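Local structure of putative ArsC family related protein (Bacteroides fragilis, 3GKX) at residues K21-L24 / N28-Y31; K97-V102 / E114-L119. The protein is of unknown function but, as an ArsC family member with a thioredoxin-like fold, may be related to arsenate reductases or regulatory proteins of that family. One frame throughout, in Å; residues are numbered along the deposited sequence.

Overall arrangement
Contact 1 (21-24 with 28-31) closes the C-terminal end of helix 15-26, and contact 2 (97-102 with 114-119) packs the end of the chain over strand 100-102. Their centres lie about 10 Å apart, and they touch directly: L24 CG approaches W116 CZ3 at 3.9 Å, and I29 CD1 reaches L119 O at 3.3 Å. Helix 15-26 also joins them, since A20, one residue before contact 1, meets P99 and W116 of contact 2. A possible thioredoxin-type CxxC pair, C14 and C17, sits at the start of this helix, C14 just before its first residue. Contact 2 lies beside it, with P99 touching the pair; in contact 1, K21 is near it without touching.

Contact 1: residues K21-L24 / N28-Y31; sequences KKWL and NIEY
N28 and I29 turn the chain back onto L24 in a Schellman motif, which ends helix 15-26 ahead of strand 32-35, the helix-to-strand return of the thioredoxin-like fold. N28 is the C-prime residue: its positive phi, 65°, reverses the backbone, while its side chain points away from the helix. This turn brings I29 N to L24 O at 2.9 Å, in a hydrogen bond that meets the carbonyl almost head-on and occupies an acceptor left over where the helix stops. The I29 side chain then folds back over the helix end. Its CB rests against L24 CD2 at 3.9 Å, the two side chains crossing at about a right angle, and its CG1 branch extends to the W23 indole, with 4.3 Å between I29 CG1 and W23 CZ3. The backbone continues past E30, and Y31 returns to the helix with its phenol ring. With CG held between the backbone N and the carbonyl carbon (chi1 66°), the ring spreads over the other methyl of L24: L24 CD1 sits 3.8 Å from the centroid of the Y31 ring, 12° off the normal, a CH-pi contact over the middle of one face. F8 of strand 7-10 meets the same ring nearly perpendicularly and also touches L24 and K21. At the far end of the ring, Y31 OH lies 3.9 Å from K21 CG. K21 bends at chi2 and chi4, and a water in the plane of the Y31 ring joins the two side-chain ends, 2.6 Å from Y31 OH and accepting from K21 NZ at 2.7 Å.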
# COMPACT_ATOMS: atom_id res chain seq x y z
N LYS B 21 -17.41 12.60 7.66
CA LYS B 21 -17.48 13.92 8.21
C LYS B 21 -18.25 13.83 9.54
O LYS B 21 -17.77 14.35 10.55
CB LYS B 21 -18.16 14.85 7.21
CG LYS B 21 -18.65 16.18 7.80
CD LYS B 21 -19.96 16.60 7.14
CE LYS B 21 -20.46 17.96 7.62
NZ LYS B 21 -19.78 19.05 6.85
N LYS B 22 -19.41 13.15 9.55
CA LYS B 22 -20.12 12.89 10.81
C LYS B 22 -19.20 12.29 11.89
O LYS B 22 -19.16 12.79 13.01
CB LYS B 22 -21.39 12.01 10.60
CG LYS B 22 -22.60 12.74 10.04
CD LYS B 22 -23.74 11.74 9.81
CE LYS B 22 -24.54 12.08 8.57
NZ LYS B 22 -24.93 10.85 7.78
N TRP B 23 -18.43 11.26 11.53
CA TRP B 23 -17.42 10.68 12.42
C TRP B 23 -16.35 11.67 12.93
O TRP B 23 -16.05 11.68 14.13
CB TRP B 23 -16.77 9.45 11.77
CG TRP B 23 -15.88 8.66 12.70
CD1 TRP B 23 -16.21 7.55 13.39
CD2 TRP B 23 -14.51 8.94 13.02
NE1 TRP B 23 -15.15 7.11 14.14
CE2 TRP B 23 -14.09 7.95 13.94
CE3 TRP B 23 -13.62 9.96 12.67
CZ2 TRP B 23 -12.79 7.92 14.47
CZ3 TRP B 23 -12.33 9.94 13.20
CH2 TRP B 23 -11.92 8.93 14.09
N LEU B 24 -15.77 12.49 12.05
CA LEU B 24 -14.78 13.48 12.54
C LEU B 24 -15.37 14.43 13.59
O LEU B 24 -14.68 14.79 14.54
CB LEU B 24 -14.21 14.34 11.40
CG LEU B 24 -13.29 13.77 10.34
CD1 LEU B 24 -13.19 14.84 9.25
CD2 LEU B 24 -11.93 13.38 10.94
N ASN B 28 -14.59 14.74 17.78
CA ASN B 28 -13.96 16.01 18.15
C ASN B 28 -12.69 16.34 17.38
O ASN B 28 -11.86 17.08 17.88
CB ASN B 28 -13.70 16.07 19.64
CG ASN B 28 -14.97 16.09 20.42
OD1 ASN B 28 -15.27 15.16 21.18
ND2 ASN B 28 -15.75 17.16 20.24
N ILE B 29 -12.55 15.80 16.17
CA ILE B 29 -11.37 16.08 15.36
C ILE B 29 -11.53 17.36 14.52
O ILE B 29 -12.33 17.42 13.58
CB ILE B 29 -10.95 14.87 14.45
CG1 ILE B 29 -11.01 13.54 15.24
CG2 ILE B 29 -9.58 15.11 13.81
CD1 ILE B 29 -9.78 13.26 16.19
N GLU B 30 -10.79 18.39 14.92
CA GLU B 30 -10.65 19.61 14.13
C GLU B 30 -9.92 19.25 12.84
O GLU B 30 -9.03 18.41 12.83
CB GLU B 30 -9.87 20.66 14.92
CG GLU B 30 -10.55 21.05 16.22
CD GLU B 30 -9.90 22.25 16.86
OE1 GLU B 30 -9.99 23.36 16.29
OE2 GLU B 30 -9.28 22.07 17.93
N TYR B 31 -10.34 19.88 11.75
CA TYR B 31 -9.79 19.62 10.42
C TYR B 31 -10.14 20.78 9.50
O TYR B 31 -10.97 21.64 9.81
CB TYR B 31 -10.39 18.36 9.83
CG TYR B 31 -11.87 18.47 9.54
CD1 TYR B 31 -12.33 18.78 8.25
CD2 TYR B 31 -12.82 18.28 10.55
CE1 TYR B 31 -13.72 18.88 7.99
CE2 TYR B 31 -14.17 18.40 10.31
CZ TYR B 31 -14.61 18.68 9.02
OH TYR B 31 -15.96 18.76 8.78
O HOH W 1 -17.15 19.81 6.70

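Contact 2: residues K97-V102 / E114-L119; sequences KRPLVV and EEWEKL
V101 and W116 have the closest backbones here, with CA atoms 8.9 Å apart; strand 100-102, entered through the cis peptide before P99, faces a chain end that passes from helix into a 3-10 turn. The two segments meet through side chains, with no backbone bond between them. W116 sends its indole across the gap, and the six-membered ring lodges against P99 and V101. P99 CG lies 4.0 Å from W116 CH2 and equally near CZ2, approaching the ring obliquely. V101 turns its CG2 methyl to the same end of the indole, although the model sets the two too close for their exact spacing to be trusted. With CG1 anti to the backbone N (chi1 -178°), V101 directs its second methyl toward L119, leaving 4.3 Å between V101 CG1 and L119 CD2. L119 N bonds to W116 O at 3.2 Å in the 3-10 turn, and the L119 side chain points to the strand. A cis-proline just before a strand, touching the possible CxxC pair, is consistent with the thioredoxin-like fold. The indole NH makes a weak hydrogen bond to G110 O, and F111 meets the ring edge-to-face. W116 also packs on A20 of helix 15-26 and on L108 of strand 107-109, while V101 and P99 pack on F8 of strand 7-10.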
# COMPACT_ATOMS: atom_id res chain seq x y z
N LYS B 97 -10.35 8.63 -5.30
CA LYS B 97 -11.09 8.09 -4.16
C LYS B 97 -11.39 9.18 -3.11
O LYS B 97 -10.55 10.05 -2.85
CB LYS B 97 -10.29 6.96 -3.53
CG LYS B 97 -11.03 6.20 -2.43
CD LYS B 97 -11.91 5.11 -3.03
CE LYS B 97 -12.39 4.15 -1.96
NZ LYS B 97 -13.61 4.65 -1.26
N ARG B 98 -12.57 9.10 -2.51
CA ARG B 98 -12.98 10.05 -1.47
C ARG B 98 -13.82 9.35 -0.40
O ARG B 98 -14.49 8.37 -0.68
CB ARG B 98 -13.76 11.21 -2.08
CG ARG B 98 -15.12 10.79 -2.55
CD ARG B 98 -15.50 11.48 -3.81
NE ARG B 98 -16.83 11.06 -4.22
CZ ARG B 98 -17.29 11.12 -5.47
NH1 ARG B 98 -16.52 11.60 -6.43
NH2 ARG B 98 -18.52 10.72 -5.73
N PRO B 99 -13.76 9.85 0.85
CA PRO B 99 -12.91 11.00 1.22
C PRO B 99 -11.45 10.56 1.39
O PRO B 99 -11.17 9.34 1.39
CB PRO B 99 -13.52 11.46 2.55
CG PRO B 99 -14.00 10.22 3.18
CD PRO B 99 -14.44 9.27 2.03
N LEU B 100 -10.55 11.54 1.47
CA LEU B 100 -9.15 11.36 1.87
C LEU B 100 -8.94 12.25 3.05
O LEU B 100 -9.49 13.37 3.08
CB LEU B 100 -8.19 11.85 0.78
CG LEU B 100 -8.29 11.13 -0.53
CD1 LEU B 100 -7.19 11.56 -1.54
CD2 LEU B 100 -8.21 9.65 -0.18
N VAL B 101 -8.12 11.81 4.00
CA VAL B 101 -7.64 12.63 5.11
C VAL B 101 -6.11 12.60 5.07
O VAL B 101 -5.51 11.54 4.91
CB VAL B 101 -8.16 12.16 6.48
CG1 VAL B 101 -7.67 13.07 7.61
CG2 VAL B 101 -9.64 12.17 6.50
N VAL B 102 -5.49 13.76 5.19
CA VAL B 102 -4.05 13.92 5.09
C VAL B 102 -3.61 14.54 6.42
O VAL B 102 -4.17 15.57 6.84
CB VAL B 102 -3.70 14.88 3.90
CG1 VAL B 102 -2.21 15.18 3.81
CG2 VAL B 102 -4.22 14.32 2.61
N GLU B 114 -12.26 1.85 11.58
CA GLU B 114 -11.19 1.10 12.23
C GLU B 114 -9.86 1.84 12.03
O GLU B 114 -9.04 1.93 12.94
CB GLU B 114 -11.13 -0.35 11.69
N GLU B 115 -9.68 2.42 10.85
CA GLU B 115 -8.42 3.09 10.54
C GLU B 115 -8.42 4.55 10.97
O GLU B 115 -7.36 5.10 11.30
CB GLU B 115 -8.10 2.99 9.05
CG GLU B 115 -7.78 1.56 8.56
CD GLU B 115 -7.51 1.52 7.06
OE1 GLU B 115 -7.75 2.57 6.38
OE2 GLU B 115 -7.07 0.47 6.56
N TRP B 116 -9.59 5.19 10.94
CA TRP B 116 -9.67 6.61 11.29
C TRP B 116 -9.38 6.89 12.77
O TRP B 116 -9.13 8.03 13.15
CB TRP B 116 -11.01 7.18 10.85
CG TRP B 116 -11.05 7.37 9.38
CD1 TRP B 116 -10.64 6.49 8.43
CD2 TRP B 116 -11.48 8.54 8.68
NE1 TRP B 116 -10.80 7.02 7.17
CE2 TRP B 116 -11.31 8.29 7.30
CE3 TRP B 116 -11.99 9.78 9.09
CZ2 TRP B 116 -11.65 9.23 6.32
CZ3 TRP B 116 -12.33 10.71 8.11
CH2 TRP B 116 -12.16 10.43 6.75
N GLU B 117 -9.39 5.83 13.58
CA GLU B 117 -9.01 5.91 14.98
C GLU B 117 -7.56 6.35 15.22
O GLU B 117 -7.27 6.85 16.31
CB GLU B 117 -9.29 4.59 15.69
CG GLU B 117 -10.76 4.16 15.68
CD GLU B 117 -11.56 4.76 16.82
OE1 GLU B 117 -10.99 4.94 17.92
OE2 GLU B 117 -12.76 5.03 16.61
N LYS B 118 -6.65 6.20 14.24
CA LYS B 118 -5.26 6.66 14.39
C LYS B 118 -5.22 8.17 14.63
O LYS B 118 -4.24 8.69 15.14
CB LYS B 118 -4.39 6.35 13.16
CG LYS B 118 -4.33 4.90 12.74
CD LYS B 118 -4.04 4.81 11.25
CE LYS B 118 -4.47 3.46 10.69
NZ LYS B 118 -4.67 3.48 9.20
N LEU B 119 -6.28 8.86 14.22
CA LEU B 119 -6.43 10.32 14.43
C LEU B 119 -6.79 10.73 15.86
O LEU B 119 -6.80 11.93 16.15
CB LEU B 119 -7.53 10.87 13.51
CG LEU B 119 -7.34 10.72 11.99
CD1 LEU B 119 -8.67 10.79 11.24
CD2 LEU B 119 -6.36 11.77 11.51